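Local coordinates for glycoside Hydrolase (Bacteroides uniformis, PDB 5T99), which probably hydrolyses beta-galactosidic linkages in agarose-derived oligosaccharides as a family 2 glycoside hydrolase, and binds the inhibitor galacto-isofagomine in its active site, at residues 419-424 with 449-454. Sequence-based numbering, arbitrary orientation.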
ATOM      1  N   LEU A 419       3.346   5.003 -22.980  1.00 20.69           N
ATOM      2  CA  LEU A 419       3.992   5.572 -24.182  1.00 21.95           C
ATOM      3  C   LEU A 419       2.999   5.972 -25.295  1.00 21.77           C
ATOM      4  O   LEU A 419       3.299   6.853 -26.117  1.00 22.09           O
ATOM      5  CB  LEU A 419       5.068   4.620 -24.723  1.00 22.89           C
ATOM      6  CG  LEU A 419       6.459   4.761 -24.079  1.00 24.38           C
ATOM      7  CD1 LEU A 419       6.406   4.924 -22.563  1.00 24.54           C
ATOM      8  CD2 LEU A 419       7.339   3.579 -24.464  1.00 24.30           C
ATOM      9  N   GLU A 420       1.812   5.361 -25.273  1.00 20.29           N
ATOM     10  CA  GLU A 420       0.723   5.686 -26.198  1.00 19.93           C
ATOM     11  C   GLU A 420       0.267   7.155 -26.116  1.00 20.22           C
ATOM     12  O   GLU A 420      -0.372   7.643 -27.045  1.00 20.72           O
ATOM     13  CB  GLU A 420      -0.478   4.732 -25.997  1.00 19.26           C
ATOM     14  CG  GLU A 420      -0.260   3.293 -26.484  1.00 18.68           C
ATOM     15  CD  GLU A 420       0.556   2.392 -25.541  1.00 19.15           C
ATOM     16  OE1 GLU A 420       1.080   2.862 -24.493  1.00 19.00           O
ATOM     17  OE2 GLU A 420       0.687   1.185 -25.852  1.00 19.13           O
ATOM     18  N   GLN A 421       0.607   7.864 -25.038  1.00 20.27           N
ATOM     19  CA  GLN A 421       0.428   9.320 -24.981  1.00 21.09           C
ATOM     20  C   GLN A 421       0.988  10.063 -26.210  1.00 22.14           C
ATOM     21  O   GLN A 421       0.396  11.052 -26.664  1.00 22.13           O
ATOM     22  CB  GLN A 421       1.109   9.900 -23.738  1.00 21.39           C
ATOM     23  CG  GLN A 421       0.458   9.577 -22.410  1.00 21.28           C
ATOM     24  CD  GLN A 421       1.356   9.989 -21.274  1.00 21.03           C
ATOM     25  OE1 GLN A 421       1.190  11.064 -20.694  1.00 20.73           O
ATOM     26  NE2 GLN A 421       2.356   9.171 -20.990  1.00 20.81           N
ATOM     27  N   SER A 422       2.132   9.603 -26.726  1.00 23.02           N
ATOM     28  CA  SER A 422       2.735  10.216 -27.918  1.00 24.53           C
ATOM     29  C   SER A 422       2.369   9.587 -29.294  1.00 23.68           C
ATOM     30  O   SER A 422       2.785  10.132 -30.302  1.00 24.77           O
ATOM     31  CB  SER A 422       4.265  10.353 -27.752  1.00 24.45           C
ATOM     32  OG  SER A 422       4.900   9.087 -27.739  1.00 25.71           O
ATOM     33  N   ASP A 423       1.631   8.464 -29.335  0.52 23.73           N
ATOM     34  CA  ASP A 423       1.025   7.958 -30.601  0.52 23.62           C
ATOM     35  C   ASP A 423      -0.146   8.872 -30.940  0.52 24.10           C
ATOM     36  O   ASP A 423      -1.267   8.689 -30.452  0.52 24.17           O
ATOM     37  CB  ASP A 423       0.566   6.481 -30.510  0.52 23.19           C
ATOM     38  CG  ASP A 423       0.024   5.901 -31.868  0.52 22.93           C
ATOM     39  OD1 ASP A 423      -0.190   6.635 -32.867  0.52 21.59           O
ATOM     40  OD2 ASP A 423      -0.195   4.667 -31.935  0.52 22.63           O
ATOM     41  N   LYS A 424       0.131   9.860 -31.780  1.00 24.30           N
ATOM     42  CA  LYS A 424      -0.840  10.904 -32.105  1.00 26.15           C
ATOM     43  C   LYS A 424      -2.147  10.391 -32.738  1.00 25.68           C
ATOM     44  O   LYS A 424      -3.234  10.793 -32.318  1.00 25.33           O
ATOM     45  CB  LYS A 424      -0.173  11.964 -32.991  1.00 28.20           C
ATOM     46  CG  LYS A 424      -1.003  13.212 -33.203  1.00 30.76           C
ATOM     47  CD  LYS A 424      -0.200  14.295 -33.915  1.00 33.43           C
ATOM     48  CE  LYS A 424      -1.121  15.328 -34.568  1.00 34.81           C
ATOM     49  NZ  LYS A 424      -0.421  16.610 -34.880  1.00 36.00           N
ATOM     50  N   CYS A 449      -6.375   8.110 -15.377  1.00 14.42           N
ATOM     51  CA  CYS A 449      -5.077   7.749 -15.929  1.00 14.94           C
ATOM     52  C   CYS A 449      -4.072   8.817 -15.515  1.00 15.31           C
ATOM     53  O   CYS A 449      -4.448   9.976 -15.301  1.00 15.45           O
ATOM     54  CB  CYS A 449      -5.165   7.638 -17.462  1.00 15.05           C
ATOM     55  SG  CYS A 449      -3.779   6.798 -18.268  1.00 15.27           S
ATOM     56  N   GLY A 450      -2.806   8.424 -15.383  1.00 15.81           N
ATOM     57  CA  GLY A 450      -1.732   9.344 -14.960  1.00 16.16           C
ATOM     58  C   GLY A 450      -0.887   9.770 -16.145  1.00 15.86           C
ATOM     59  O   GLY A 450      -0.154   8.947 -16.699  1.00 15.90           O
ATOM     60  N   PHE A 451      -0.991  11.039 -16.538  1.00 15.96           N
ATOM     61  CA  PHE A 451      -0.322  11.548 -17.746  1.00 16.46           C
ATOM     62  C   PHE A 451       0.923  12.375 -17.433  1.00 17.17           C
ATOM     63  O   PHE A 451       0.827  13.428 -16.797  1.00 17.21           O
ATOM     64  CB  PHE A 451      -1.279  12.404 -18.567  1.00 16.19           C
ATOM     65  CG  PHE A 451      -2.522  11.678 -19.005  1.00 16.16           C
ATOM     66  CD1 PHE A 451      -2.437  10.561 -19.830  1.00 16.10           C
ATOM     67  CD2 PHE A 451      -3.788  12.122 -18.604  1.00 16.03           C
ATOM     68  CE1 PHE A 451      -3.592   9.902 -20.245  1.00 16.23           C
ATOM     69  CE2 PHE A 451      -4.937  11.462 -19.011  1.00 15.91           C
ATOM     70  CZ  PHE A 451      -4.843  10.353 -19.837  1.00 15.90           C
ATOM     71  N   ASN A 452       2.082  11.905 -17.897  1.00 18.19           N
ATOM     72  CA  ASN A 452       3.348  12.654 -17.751  1.00 18.83           C
ATOM     73  C   ASN A 452       3.756  13.477 -18.961  1.00 19.43           C
ATOM     74  O   ASN A 452       4.569  14.399 -18.814  1.00 20.52           O
ATOM     75  CB  ASN A 452       4.510  11.747 -17.342  1.00 18.94           C
ATOM     76  CG  ASN A 452       4.816  10.656 -18.355  1.00 18.66           C
ATOM     77  OD1 ASN A 452       3.947  10.218 -19.115  1.00 17.65           O
ATOM     78  ND2 ASN A 452       6.060  10.176 -18.331  1.00 18.72           N
ATOM     79  N   TYR A 453       3.231  13.177 -20.147  1.00 19.49           N
ATOM     80  CA  TYR A 453       3.548  14.013 -21.303  1.00 19.64           C
ATOM     81  C   TYR A 453       2.565  15.189 -21.279  1.00 19.60           C
ATOM     82  O   TYR A 453       1.420  15.053 -20.815  1.00 19.74           O
ATOM     83  CB  TYR A 453       3.466  13.235 -22.616  1.00 20.53           C
ATOM     84  CG  TYR A 453       4.431  12.066 -22.808  1.00 21.49           C
ATOM     85  CD1 TYR A 453       5.237  11.582 -21.777  1.00 22.49           C
ATOM     86  CD2 TYR A 453       4.491  11.404 -24.033  1.00 22.70           C
ATOM     87  CE1 TYR A 453       6.090  10.502 -21.971  1.00 23.23           C
ATOM     88  CE2 TYR A 453       5.332  10.318 -24.230  1.00 23.04           C
ATOM     89  CZ  TYR A 453       6.126   9.871 -23.193  1.00 23.52           C
ATOM     90  OH  TYR A 453       6.967   8.794 -23.370  1.00 25.36           O
ATOM     91  N   TYR A 454       3.030  16.347 -21.727  1.00 19.30           N
ATOM     92  CA  TYR A 454       2.179  17.522 -21.895  1.00 19.58           C
ATOM     93  C   TYR A 454       2.707  18.395 -23.052  1.00 19.26           C
ATOM     94  O   TYR A 454       3.890  18.721 -23.064  1.00 19.12           O
ATOM     95  CB  TYR A 454       2.100  18.346 -20.602  1.00 19.83           C
ATOM     96  CG  TYR A 454       1.173  19.522 -20.753  1.00 20.21           C
ATOM     97  CD1 TYR A 454      -0.180  19.412 -20.456  1.00 20.11           C
ATOM     98  CD2 TYR A 454       1.639  20.737 -21.256  1.00 20.83           C
ATOM     99  CE1 TYR A 454      -1.038  20.483 -20.636  1.00 20.36           C
ATOM    100  CE2 TYR A 454       0.792  21.814 -21.437  1.00 20.88           C
ATOM    101  CZ  TYR A 454      -0.547  21.684 -21.127  1.00 21.11           C
ATOM    102  OH  TYR A 454      -1.377  22.775 -21.302  1.00 22.10           O
TER
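Q421 reaches across to N452 and Y453 in a polar contact of the family 2 TIM barrel, between the loop after strand 409-416 and the end of the parallel strand 447-451 with the loop that follows it, on the side where the inhibitor binds. A buried glutamine suits this place because its amide gives and takes at once. NE2 of Q421 donates to OD1 of N452 at 2.7 Å, the acceptor lying almost in the plane of the Q421 amide and the N-H pointing nearly along the C=O axis of N452, whose amide oxygen is a ready acceptor. OE1 of Q421 accepts the backbone N of Y453 at 3.0 Å, a straight bond of 168°, although the N sits above the carbonyl plane. With CG anti to its carbonyl carbon (chi1 -71°) and the chain extended beyond it, Q421 reaches the neighbouring segment.

The flat Y453 ring can stack on this amide, the planes 24° apart, with NE2 under one face toward the rim. CB of Q421 packs against the same ring, 3.7 Å from CD2 of Y453, while the small S422 fits at its edge, CB 3.7 Å from CE2 of Y453. On F451, OE1 of Q421 sits at the ring edge, and P457 touches both residues. O of L419 accepts both the backbone N and OG of S422.

NE2 also donates to O of I418, so bonds at both ends of the amide fix its rotation and its N/O assignment. N452 touches E417 of the inhibitor pocket and its side chain comes within about 6 Å of the inhibitor (nearest atoms), consistent with Q421 holding N452 from one layer further out.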